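PDB 7LAP: aminoglycoside N(3)-acetyltransferase, which probably transfers an acetyl group from acetyl-CoA to the 3-amino group of aminoglycoside antibiotics, a modification that underlies resistance to these drugs. Local coordinates for residues Lys202-Tyr207 against Thr221-Asp226; Pro129-Ser134 against Ala142-Ser147; Leu34-Gly39 against Asp63-Val68. All blocks are in the same frame, centred on the assembly; numbering follows the deposited sequence.

Contact 1. Residues Lys202-Tyr207 against Thr221-Asp226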
ATOM      1  N   LYS B 202      24.498   8.145 -25.055  1.00 80.23           N
ATOM      2  CA  LYS B 202      23.865   7.362 -24.002  1.00 75.11           C
ATOM      3  C   LYS B 202      23.960   8.090 -22.662  1.00 78.33           C
ATOM      4  O   LYS B 202      25.024   8.596 -22.293  1.00 80.52           O
ATOM      5  CB  LYS B 202      24.510   5.983 -23.910  1.00 67.87           C
ATOM      6  CG  LYS B 202      23.642   4.936 -23.210  1.00 64.22           C
ATOM      7  CD  LYS B 202      24.224   3.571 -23.456  1.00 64.37           C
ATOM      8  CE  LYS B 202      23.369   2.511 -22.877  1.00 61.26           C
ATOM      9  NZ  LYS B 202      23.710   1.189 -23.448  1.00 62.48           N
ATOM     10  N   ARG B 203      22.843   8.142 -21.940  1.00 77.35           N
ATOM     11  CA  ARG B 203      22.733   8.904 -20.704  1.00 78.08           C
ATOM     12  C   ARG B 203      22.862   7.984 -19.502  1.00 77.51           C
ATOM     13  O   ARG B 203      22.171   6.963 -19.411  1.00 73.59           O
ATOM     14  CB  ARG B 203      21.402   9.653 -20.637  1.00 79.03           C
ATOM     15  CG  ARG B 203      21.262  10.768 -21.650  1.00 84.78           C
ATOM     16  CD  ARG B 203      19.830  10.931 -22.122  1.00 86.95           C
ATOM     17  NE  ARG B 203      19.723  12.091 -22.999  1.00 99.81           N
ATOM     18  CZ  ARG B 203      18.861  13.093 -22.829  1.00107.53           C
ATOM     19  NH1 ARG B 203      18.002  13.066 -21.816  1.00107.42           N
ATOM     20  NH2 ARG B 203      18.850  14.117 -23.680  1.00112.55           N
ATOM     21  N   PHE B 204      23.721   8.367 -18.566  1.00 80.29           N
ATOM     22  CA  PHE B 204      23.954   7.596 -17.362  1.00 76.90           C
ATOM     23  C   PHE B 204      23.691   8.465 -16.141  1.00 78.32           C
ATOM     24  O   PHE B 204      23.732   9.696 -16.207  1.00 84.01           O
ATOM     25  CB  PHE B 204      25.377   7.033 -17.346  1.00 74.36           C
ATOM     26  CG  PHE B 204      25.607   5.968 -18.382  1.00 71.93           C
ATOM     27  CD1 PHE B 204      25.257   4.648 -18.125  1.00 65.41           C
ATOM     28  CD2 PHE B 204      26.172   6.282 -19.612  1.00 74.23           C
ATOM     29  CE1 PHE B 204      25.472   3.655 -19.077  1.00 63.21           C
ATOM     30  CE2 PHE B 204      26.388   5.299 -20.568  1.00 72.23           C
ATOM     31  CZ  PHE B 204      26.033   3.986 -20.300  1.00 67.58           C
ATOM     32  N   VAL B 205      23.393   7.805 -15.022  1.00 72.61           N
ATOM     33  CA  VAL B 205      23.129   8.484 -13.762  1.00 69.34           C
ATOM     34  C   VAL B 205      24.043   7.910 -12.698  1.00 72.38           C
ATOM     35  O   VAL B 205      24.459   6.747 -12.763  1.00 73.77           O
ATOM     36  CB  VAL B 205      21.647   8.365 -13.329  1.00 69.06           C
ATOM     37  CG1 VAL B 205      20.781   9.186 -14.249  1.00 69.99           C
ATOM     38  CG2 VAL B 205      21.187   6.905 -13.327  1.00 63.27           C
ATOM     39  N   THR B 206      24.387   8.756 -11.730  1.00 72.45           N
ATOM     40  CA  THR B 206      25.097   8.363 -10.523  1.00 71.29           C
ATOM     41  C   THR B 206      24.325   8.932  -9.348  1.00 72.27           C
ATOM     42  O   THR B 206      23.970  10.116  -9.358  1.00 77.05           O
ATOM     43  CB  THR B 206      26.529   8.891 -10.515  1.00 78.15           C
ATOM     44  OG1 THR B 206      27.274   8.259 -11.552  1.00 81.90           O
ATOM     45  CG2 THR B 206      27.188   8.601  -9.188  1.00 79.15           C
ATOM     46  N   TYR B 207      24.024   8.089  -8.367  1.00 66.55           N
ATOM     47  CA  TYR B 207      23.290   8.524  -7.188  1.00 64.04           C
ATOM     48  C   TYR B 207      23.786   7.699  -6.012  1.00 66.49           C
ATOM     49  O   TYR B 207      24.521   6.720  -6.177  1.00 66.67           O
ATOM     50  CB  TYR B 207      21.764   8.397  -7.389  1.00 61.99           C
ATOM     51  CG  TYR B 207      21.363   6.999  -7.757  1.00 63.04           C
ATOM     52  CD1 TYR B 207      21.350   6.587  -9.084  1.00 64.27           C
ATOM     53  CD2 TYR B 207      21.046   6.066  -6.769  1.00 63.19           C
ATOM     54  CE1 TYR B 207      21.010   5.286  -9.420  1.00 62.15           C
ATOM     55  CE2 TYR B 207      20.705   4.776  -7.091  1.00 61.93           C
ATOM     56  CZ  TYR B 207      20.683   4.394  -8.413  1.00 60.27           C
ATOM     57  OH  TYR B 207      20.364   3.106  -8.715  1.00 56.05           O
ATOM     58  N   THR B 221      27.351   4.275  -3.740  1.00 61.66           N
ATOM     59  CA  THR B 221      27.170   4.996  -4.994  1.00 67.80           C
ATOM     60  C   THR B 221      26.813   3.999  -6.087  1.00 64.27           C
ATOM     61  O   THR B 221      27.413   2.923  -6.174  1.00 64.14           O
ATOM     62  CB  THR B 221      28.446   5.763  -5.365  1.00 72.27           C
ATOM     63  OG1 THR B 221      28.653   6.819  -4.424  1.00 77.92           O
ATOM     64  CG2 THR B 221      28.341   6.352  -6.753  1.00 70.13           C
ATOM     65  N   PHE B 222      25.832   4.354  -6.908  1.00 63.71           N
ATOM     66  CA  PHE B 222      25.295   3.484  -7.940  1.00 62.49           C
ATOM     67  C   PHE B 222      25.398   4.159  -9.293  1.00 63.66           C
ATOM     68  O   PHE B 222      25.206   5.376  -9.410  1.00 61.32           O
ATOM     69  CB  PHE B 222      23.817   3.144  -7.681  1.00 57.59           C
ATOM     70  CG  PHE B 222      23.597   2.395  -6.414  1.00 60.61           C
ATOM     71  CD1 PHE B 222      23.417   3.078  -5.217  1.00 58.34           C
ATOM     72  CD2 PHE B 222      23.628   1.001  -6.405  1.00 60.75           C
ATOM     73  CE1 PHE B 222      23.228   2.388  -4.028  1.00 59.01           C
ATOM     74  CE2 PHE B 222      23.435   0.298  -5.219  1.00 61.49           C
ATOM     75  CZ  PHE B 222      23.236   0.992  -4.021  1.00 58.96           C
ATOM     76  N   ARG B 223      25.670   3.357 -10.315  1.00 61.53           N
ATOM     77  CA  ARG B 223      25.652   3.819 -11.692  1.00 63.87           C
ATOM     78  C   ARG B 223      24.627   3.009 -12.461  1.00 58.97           C
ATOM     79  O   ARG B 223      24.545   1.792 -12.286  1.00 60.62           O
ATOM     80  CB  ARG B 223      27.029   3.680 -12.343  1.00 69.21           C
ATOM     81  CG  ARG B 223      27.051   4.149 -13.782  1.00 77.16           C
ATOM     82  CD  ARG B 223      28.417   3.980 -14.368  1.00 85.56           C
ATOM     83  NE  ARG B 223      28.398   3.865 -15.824  1.00 88.89           N
ATOM     84  CZ  ARG B 223      28.578   4.886 -16.660  1.00 92.99           C
ATOM     85  NH1 ARG B 223      28.781   6.119 -16.192  1.00 93.66           N
ATOM     86  NH2 ARG B 223      28.568   4.669 -17.970  1.00 94.15           N
ATOM     87  N   ASP B 224      23.864   3.683 -13.323  1.00 56.77           N
ATOM     88  CA  ASP B 224      22.789   3.069 -14.094  1.00 54.07           C
ATOM     89  C   ASP B 224      22.615   3.897 -15.361  1.00 61.09           C
ATOM     90  O   ASP B 224      23.146   5.002 -15.474  1.00 66.98           O
ATOM     91  CB  ASP B 224      21.486   3.005 -13.262  1.00 55.66           C
ATOM     92  CG  ASP B 224      20.364   2.168 -13.929  1.00 59.05           C
ATOM     93  OD1 ASP B 224      20.656   1.349 -14.834  1.00 62.78           O
ATOM     94  OD2 ASP B 224      19.189   2.304 -13.519  1.00 59.61           O
ATOM     95  N   ILE B 225      21.881   3.354 -16.338  1.00 60.78           N
ATOM     96  CA  ILE B 225      21.356   4.238 -17.383  1.00 62.19           C
ATOM     97  C   ILE B 225      20.279   5.141 -16.780  1.00 61.99           C
ATOM     98  O   ILE B 225      19.699   4.860 -15.727  1.00 62.58           O
ATOM     99  CB  ILE B 225      20.803   3.452 -18.582  1.00 60.50           C
ATOM    100  CG1 ILE B 225      19.762   2.444 -18.096  1.00 60.43           C
ATOM    101  CG2 ILE B 225      21.913   2.755 -19.336  1.00 59.61           C
ATOM    102  CD1 ILE B 225      18.461   2.444 -18.911  1.00 61.47           C
ATOM    103  N   ASP B 226      20.024   6.255 -17.455  1.00 72.45           N
ATOM    104  CA  ASP B 226      19.036   7.222 -16.987  1.00 71.64           C
ATOM    105  C   ASP B 226      17.651   6.646 -17.262  1.00 69.13           C
ATOM    106  O   ASP B 226      17.036   6.885 -18.301  1.00 68.75           O
ATOM    107  CB  ASP B 226      19.244   8.568 -17.676  1.00 73.77           C
ATOM    108  CG  ASP B 226      18.310   9.641 -17.160  1.00 78.17           C
ATOM    109  OD1 ASP B 226      17.250   9.314 -16.582  1.00 79.10           O
ATOM    110  OD2 ASP B 226      18.640  10.827 -17.332  1.00 82.86           O
TER
HETATM  111  O   HOH W   1      19.009   2.498 -10.787  1.00 55.40           O
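V205 and D224 form a hydrogen-bonded pair and F204 and I225 a non-hydrogen-bonded one where the two arms of a beta hairpin, strands 204-213 and 216-225, run antiparallel, their short axes 4.6 Å apart at closest approach and 157° between directions. Straightest of the backbone bonds is the one from V205 N to D224 O, 2.8 Å; F222 and Y207 bond each other in both directions, and beyond the strand D226 N continues the pairing to R203 O.

The two faces differ in character. On the exposed face the R223 guanidinium lies flat on the F204 ring, planes 21° apart, with NH2 over the ring centre and CZ 3.9 Å from the centroid, a cation-pi stack. CG of R223 stands anti to the backbone N (chi1 180°), and the chain runs extended as far as NE, a reach that lets the planar end lie over an aromatic ring on the neighbouring strand. Arginine suits this exposed strand position, since its long aliphatic chain spans to the next strand and its flat cation can lie on an aromatic face. Beside this pair the methyls of T206 and T221 meet, CG2 to CG2 at 3.5 Å.

The other face is more buried. F222 CB sits over the Y207 ring in a CH-pi contact, 3.8 Å from the centroid, while the two rings, nearly parallel, are slid so far apart that they barely overlap; Y87 also stacks on the Y207 ring. V205 adds its branched methyls, CG1 against D226. D224 is a buried carboxylate whose OD1 is hydrogen-bonded to H161 ND1, and a water bridges D224 OD2, 2.7 Å away, and Y207 OH, at a rather short 2.5 Å.

Contact 2. Residues Pro129-Ser134 against Ala142-Ser147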
ATOM      1  N   PRO B 129       3.194 -14.664   0.837  1.00 47.87           N
ATOM      2  CA  PRO B 129       4.056 -15.710   1.415  1.00 51.80           C
ATOM      3  C   PRO B 129       4.902 -16.359   0.335  1.00 48.26           C
ATOM      4  O   PRO B 129       4.410 -16.672  -0.744  1.00 46.97           O
ATOM      5  CB  PRO B 129       3.054 -16.702   2.019  1.00 53.25           C
ATOM      6  CG  PRO B 129       1.832 -15.886   2.299  1.00 51.48           C
ATOM      7  CD  PRO B 129       1.772 -14.861   1.178  1.00 46.45           C
ATOM      8  N   GLY B 130       6.198 -16.507   0.611  1.00 46.27           N
ATOM      9  CA  GLY B 130       7.134 -17.065  -0.342  1.00 42.31           C
ATOM     10  C   GLY B 130       7.638 -16.129  -1.436  1.00 45.78           C
ATOM     11  O   GLY B 130       8.519 -16.538  -2.214  1.00 43.08           O
ATOM     12  N   ALA B 131       7.112 -14.902  -1.553  1.00 41.78           N
ATOM     13  CA  ALA B 131       7.607 -13.996  -2.595  1.00 42.40           C
ATOM     14  C   ALA B 131       9.035 -13.581  -2.273  1.00 43.09           C
ATOM     15  O   ALA B 131       9.439 -13.543  -1.110  1.00 42.57           O
ATOM     16  CB  ALA B 131       6.725 -12.736  -2.717  1.00 40.56           C
ATOM     17  N   VAL B 132       9.804 -13.251  -3.310  1.00 41.80           N
ATOM     18  CA  VAL B 132      11.217 -12.878  -3.150  1.00 44.10           C
ATOM     19  C   VAL B 132      11.421 -11.498  -3.763  1.00 46.95           C
ATOM     20  O   VAL B 132      11.038 -11.272  -4.914  1.00 41.37           O
ATOM     21  CB  VAL B 132      12.145 -13.897  -3.826  1.00 47.39           C
ATOM     22  CG1 VAL B 132      13.630 -13.468  -3.698  1.00 45.91           C
ATOM     23  CG2 VAL B 132      11.925 -15.310  -3.251  1.00 46.44           C
ATOM     24  N   ARG B 133      12.041 -10.590  -3.017  1.00 44.34           N
ATOM     25  CA  ARG B 133      12.248  -9.231  -3.502  1.00 44.19           C
ATOM     26  C   ARG B 133      13.739  -9.002  -3.720  1.00 47.62           C
ATOM     27  O   ARG B 133      14.541  -9.371  -2.862  1.00 49.65           O
ATOM     28  CB  ARG B 133      11.723  -8.211  -2.511  1.00 48.05           C
ATOM     29  CG  ARG B 133      11.652  -6.866  -3.197  1.00 56.06           C
ATOM     30  CD  ARG B 133      11.812  -5.772  -2.265  1.00 58.65           C
ATOM     31  NE  ARG B 133      11.336  -4.484  -2.757  1.00 49.10           N
ATOM     32  CZ  ARG B 133      10.717  -3.640  -1.949  1.00 46.32           C
ATOM     33  NH1 ARG B 133      10.500  -4.020  -0.703  1.00 45.83           N
ATOM     34  NH2 ARG B 133      10.327  -2.451  -2.384  1.00 42.38           N
ATOM     35  N   SER B 134      14.115  -8.404  -4.858  1.00 46.22           N
ATOM     36  CA  SER B 134      15.549  -8.278  -5.131  1.00 47.47           C
ATOM     37  C   SER B 134      16.150  -7.164  -4.270  1.00 47.01           C
ATOM     38  O   SER B 134      15.447  -6.369  -3.651  1.00 44.35           O
ATOM     39  CB  SER B 134      15.808  -8.063  -6.632  1.00 47.16           C
ATOM     40  OG  SER B 134      15.659  -6.717  -7.039  1.00 47.05           O
ATOM     41  N   ALA B 142      10.268  -7.980  -7.689  1.00 40.24           N
ATOM     42  CA  ALA B 142       9.887  -9.064  -6.810  1.00 39.57           C
ATOM     43  C   ALA B 142       9.336 -10.191  -7.659  1.00 43.43           C
ATOM     44  O   ALA B 142       8.854  -9.962  -8.768  1.00 37.97           O
ATOM     45  CB  ALA B 142       8.867  -8.606  -5.781  1.00 35.08           C
ATOM     46  N   ALA B 143       9.393 -11.404  -7.119  1.00 42.19           N
ATOM     47  CA  ALA B 143       8.968 -12.584  -7.856  1.00 39.97           C
ATOM     48  C   ALA B 143       8.320 -13.590  -6.912  1.00 42.10           C
ATOM     49  O   ALA B 143       8.650 -13.665  -5.723  1.00 44.36           O
ATOM     50  CB  ALA B 143      10.156 -13.245  -8.586  1.00 37.95           C
ATOM     51  N   LEU B 144       7.455 -14.425  -7.487  1.00 39.73           N
ATOM     52  CA  LEU B 144       6.698 -15.425  -6.743  1.00 41.67           C
ATOM     53  C   LEU B 144       6.565 -16.643  -7.640  1.00 44.20           C
ATOM     54  O   LEU B 144       6.024 -16.532  -8.747  1.00 39.72           O
ATOM     55  CB  LEU B 144       5.298 -14.890  -6.340  1.00 37.18           C
ATOM     56  CG  LEU B 144       4.424 -15.856  -5.537  1.00 38.20           C
ATOM     57  CD1 LEU B 144       5.038 -16.151  -4.140  1.00 39.70           C
ATOM     58  CD2 LEU B 144       2.980 -15.322  -5.394  1.00 37.69           C
ATOM     59  N   GLY B 145       7.025 -17.803  -7.163  1.00 42.66           N
ATOM     60  CA  GLY B 145       6.898 -18.998  -7.969  1.00 44.04           C
ATOM     61  C   GLY B 145       8.221 -19.749  -8.089  1.00 43.45           C
ATOM     62  O   GLY B 145       9.199 -19.452  -7.397  1.00 41.72           O
ATOM     63  N   ALA B 146       8.251 -20.710  -9.017  1.00 46.51           N
ATOM     64  CA  ALA B 146       9.286 -21.742  -9.007  1.00 48.07           C
ATOM     65  C   ALA B 146      10.674 -21.166  -9.265  1.00 49.54           C
ATOM     66  O   ALA B 146      11.658 -21.644  -8.707  1.00 50.03           O
ATOM     67  CB  ALA B 146       8.941 -22.804 -10.051  1.00 50.94           C
ATOM     68  N   SER B 147      10.793 -20.157 -10.124  1.00 51.18           N
ATOM     69  CA  SER B 147      12.103 -19.623 -10.486  1.00 52.41           C
ATOM     70  C   SER B 147      12.434 -18.349  -9.719  1.00 49.27           C
ATOM     71  O   SER B 147      13.439 -17.690 -10.020  1.00 46.64           O
ATOM     72  CB  SER B 147      12.149 -19.348 -11.981  1.00 52.38           C
ATOM     73  OG  SER B 147      11.919 -20.542 -12.696  1.00 53.33           O
TER
HETATM   74  O   HOH W   2       8.329 -17.957  -4.568  1.00 37.34           O
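V132 and A143 grip each other through two backbone hydrogen bonds, V132 N to A143 O at 2.7 Å and A143 N to V132 O at 2.8 Å, which makes them a hydrogen-bonded antiparallel pair of a short beta hairpin. R133 and A142 follow as the non-hydrogen-bonded pair, with CA atoms only 4.1 Å apart, and here A142 CA also points a C-H at V132 O. Farther toward P129 direct pairing gives way to a water, which donates to G130 O (2.8 Å) and accepts from G145 N (2.9 Å), bridging the loop before strand 132-133 to the end of strand 141-145. G130 has a positive phi of 80°, a backbone turn that glycine adopts easily.

The packing is built around L144. Its CG is anti to the backbone N (chi1 -179°), and CD1 reaches across to the backbone of the incoming loop, 3.5 Å from P129 O and equally near A131 N, with A131 CB alongside. R133 extends its aliphatic CG past A142 CB, while its guanidinium is held by the carbonyls of S112, P109 and G80. P129 packs on T111 of the second subunit.

Strand 132-133 forms one outer edge of the mixed sheet, and 141-145 pairs on its other side with 74-78. Alanine suits A143, where helix 148-152 lies close over the sheet and M152 also covers V132, and A142, whose face meets helix 120-126, which touches L144 too.

Contact 3. Residues Leu34-Gly39 against Asp63-Val68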
ATOM      1  N   LEU B  34      -5.248 -15.239 -23.832  1.00 41.88           N
ATOM      2  CA  LEU B  34      -4.189 -14.375 -24.339  1.00 43.54           C
ATOM      3  C   LEU B  34      -2.956 -15.158 -24.781  1.00 48.48           C
ATOM      4  O   LEU B  34      -2.127 -14.628 -25.531  1.00 49.57           O
ATOM      5  CB  LEU B  34      -3.736 -13.418 -23.237  1.00 51.29           C
ATOM      6  CG  LEU B  34      -4.127 -11.967 -23.117  1.00 54.32           C
ATOM      7  CD1 LEU B  34      -3.127 -11.366 -22.140  1.00 47.68           C
ATOM      8  CD2 LEU B  34      -4.092 -11.282 -24.460  1.00 55.39           C
ATOM      9  N   GLY B  35      -2.760 -16.368 -24.250  1.00 40.01           N
ATOM     10  CA  GLY B  35      -1.605 -17.199 -24.604  1.00 38.99           C
ATOM     11  C   GLY B  35      -0.732 -17.555 -23.417  1.00 37.40           C
ATOM     12  O   GLY B  35       0.307 -18.199 -23.596  1.00 42.16           O
ATOM     13  N   LEU B  36      -1.081 -17.165 -22.200  1.00 37.16           N
ATOM     14  CA  LEU B  36      -0.286 -17.566 -21.046  1.00 36.44           C
ATOM     15  C   LEU B  36      -0.504 -19.059 -20.777  1.00 40.57           C
ATOM     16  O   LEU B  36      -1.637 -19.552 -20.881  1.00 39.70           O
ATOM     17  CB  LEU B  36      -0.701 -16.697 -19.852  1.00 37.80           C
ATOM     18  CG  LEU B  36       0.293 -16.423 -18.730  1.00 46.23           C
ATOM     19  CD1 LEU B  36       1.687 -16.006 -19.237  1.00 42.15           C
ATOM     20  CD2 LEU B  36      -0.316 -15.339 -17.802  1.00 47.68           C
ATOM     21  N   VAL B  37       0.574 -19.793 -20.457  1.00 39.67           N
ATOM     22  CA  VAL B  37       0.479 -21.253 -20.370  1.00 41.17           C
ATOM     23  C   VAL B  37       1.199 -21.750 -19.117  1.00 46.79           C
ATOM     24  O   VAL B  37       2.035 -21.044 -18.526  1.00 42.74           O
ATOM     25  CB  VAL B  37       1.064 -21.951 -21.628  1.00 43.56           C
ATOM     26  CG1 VAL B  37       0.230 -21.667 -22.885  1.00 44.74           C
ATOM     27  CG2 VAL B  37       2.599 -21.698 -21.804  1.00 41.50           C
ATOM     28  N   PRO B  38       0.915 -22.999 -18.705  1.00 45.75           N
ATOM     29  CA  PRO B  38       1.627 -23.579 -17.569  1.00 45.72           C
ATOM     30  C   PRO B  38       3.135 -23.525 -17.764  1.00 49.95           C
ATOM     31  O   PRO B  38       3.656 -23.798 -18.846  1.00 49.16           O
ATOM     32  CB  PRO B  38       1.115 -25.023 -17.542  1.00 48.76           C
ATOM     33  CG  PRO B  38      -0.272 -24.918 -18.119  1.00 47.91           C
ATOM     34  CD  PRO B  38      -0.185 -23.881 -19.169  1.00 46.45           C
ATOM     35  N   GLY B  39       3.840 -23.172 -16.703  1.00 44.62           N
ATOM     36  CA  GLY B  39       5.273 -23.131 -16.761  1.00 46.19           C
ATOM     37  C   GLY B  39       5.851 -21.794 -17.160  1.00 45.20           C
ATOM     38  O   GLY B  39       7.065 -21.623 -17.048  1.00 45.23           O
ATOM     39  N   ASP B  63      -3.795 -14.723  -7.748  1.00 33.97           N
ATOM     40  CA  ASP B  63      -4.168 -16.132  -7.741  1.00 36.96           C
ATOM     41  C   ASP B  63      -4.631 -16.629  -9.108  1.00 37.36           C
ATOM     42  O   ASP B  63      -4.400 -17.798  -9.448  1.00 39.50           O
ATOM     43  CB  ASP B  63      -5.224 -16.355  -6.674  1.00 43.57           C
ATOM     44  CG  ASP B  63      -4.591 -16.430  -5.246  1.00 51.19           C
ATOM     45  OD1 ASP B  63      -3.515 -17.070  -5.087  1.00 55.00           O
ATOM     46  OD2 ASP B  63      -5.157 -15.850  -4.299  1.00 55.98           O
ATOM     47  N   ALA B  64      -5.254 -15.767  -9.919  1.00 32.83           N
ATOM     48  CA  ALA B  64      -5.575 -16.160 -11.290  1.00 34.35           C
ATOM     49  C   ALA B  64      -4.301 -16.394 -12.105  1.00 36.01           C
ATOM     50  O   ALA B  64      -4.217 -17.351 -12.885  1.00 34.18           O
ATOM     51  CB  ALA B  64      -6.460 -15.087 -11.957  1.00 29.63           C
ATOM     52  N   LEU B  65      -3.320 -15.506 -11.969  1.00 32.29           N
ATOM     53  CA  LEU B  65      -2.047 -15.691 -12.660  1.00 35.29           C
ATOM     54  C   LEU B  65      -1.374 -16.999 -12.235  1.00 37.73           C
ATOM     55  O   LEU B  65      -0.814 -17.711 -13.070  1.00 38.72           O
ATOM     56  CB  LEU B  65      -1.118 -14.499 -12.385  1.00 33.61           C
ATOM     57  CG  LEU B  65      -1.512 -13.223 -13.135  1.00 35.86           C
ATOM     58  CD1 LEU B  65      -0.870 -11.949 -12.531  1.00 37.73           C
ATOM     59  CD2 LEU B  65      -1.141 -13.349 -14.633  1.00 34.54           C
ATOM     60  N   LEU B  66      -1.389 -17.307 -10.926  1.00 35.44           N
ATOM     61  CA  LEU B  66      -0.837 -18.565 -10.434  1.00 37.33           C
ATOM     62  C   LEU B  66      -1.614 -19.759 -10.958  1.00 40.61           C
ATOM     63  O   LEU B  66      -1.026 -20.827 -11.186  1.00 40.85           O
ATOM     64  CB  LEU B  66      -0.838 -18.575  -8.902  1.00 37.80           C
ATOM     65  CG  LEU B  66       0.111 -17.527  -8.290  1.00 37.73           C
ATOM     66  CD1 LEU B  66      -0.069 -17.435  -6.776  1.00 38.83           C
ATOM     67  CD2 LEU B  66       1.579 -17.836  -8.640  1.00 40.59           C
ATOM     68  N   ASP B  67      -2.936 -19.619 -11.098  1.00 38.04           N
ATOM     69  CA  ASP B  67      -3.723 -20.700 -11.682  1.00 43.62           C
ATOM     70  C   ASP B  67      -3.259 -21.012 -13.099  1.00 45.38           C
ATOM     71  O   ASP B  67      -3.219 -22.178 -13.494  1.00 44.17           O
ATOM     72  CB  ASP B  67      -5.208 -20.346 -11.700  1.00 39.59           C
ATOM     73  CG  ASP B  67      -5.836 -20.266 -10.285  1.00 44.11           C
ATOM     74  OD1 ASP B  67      -5.264 -20.771  -9.303  1.00 45.63           O
ATOM     75  OD2 ASP B  67      -6.920 -19.650 -10.150  1.00 47.87           O
ATOM     76  N   VAL B  68      -2.941 -19.981 -13.893  1.00 40.52           N
ATOM     77  CA  VAL B  68      -2.588 -20.230 -15.285  1.00 39.39           C
ATOM     78  C   VAL B  68      -1.181 -20.815 -15.383  1.00 43.88           C
ATOM     79  O   VAL B  68      -0.972 -21.844 -16.036  1.00 46.13           O
ATOM     80  CB  VAL B  68      -2.721 -18.951 -16.146  1.00 44.90           C
ATOM     81  CG1 VAL B  68      -2.249 -19.246 -17.558  1.00 49.81           C
ATOM     82  CG2 VAL B  68      -4.161 -18.504 -16.225  1.00 42.06           C
TER
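L36 and V68 meet at about a right angle: the leucine, on the loop between helix 24-34 and strand 41-46, points its CB toward helix 58-69, and V68 turns CG1 across it, 3.8 Å from L36 CB. The valine rotamer explains this, for CG1 is anti to the backbone N (chi1 176°) and so projects to the loop, where it also lies 3.4 Å from L36 O. A turn earlier on the helix, L65 crosses L36 at a slant and touches it methyl to methyl, CD2 to CD2 at 3.8 Å. A beta-branched valine offers a methyl close to the backbone, whereas the longer leucines can meet at their ends. Both leucines continue inward, L36 onto V42 and L65 onto F44 of strand 41-46.

P38 borders the group, its ring carbons CG and CD each 3.8 Å from V68 O. Before L36, G35 closes helix 24-34 in a Schellman motif, its positive phi of 121° suiting a residue without a side chain.

No hydrogen bond crosses between the two segments. P38 N has no hydrogen to offer V68 O, though P38 CA approaches that oxygen at 3.5 Å. The hold here is therefore largely apolar and non-directional, while a backbone hydrogen bond between G39 and V69 pins the loop to the helix end just beyond.

In the fold
Contacts 2 and 3 are neighbours, their centres about 16 Å apart, and they touch where L144 CD2 meets L66 CD1 at 4.0 Å. The central mixed sheet connects them: contact 2 forms one edge of it, while contact 3 packs helix 58-69 and the loop leading into strand 41-46 against its strands. Contact 1 belongs to a separate two-stranded sheet, its centre about 27 Å from that of contact 2, with nearest atoms about 10 Å apart. Contacts 1 and 3 lie on opposite sides of the chain's centre, about 36 Å between their centres. H136, in the loop joining the strands of contact 2, packs on F222 and Y207 of contact 1.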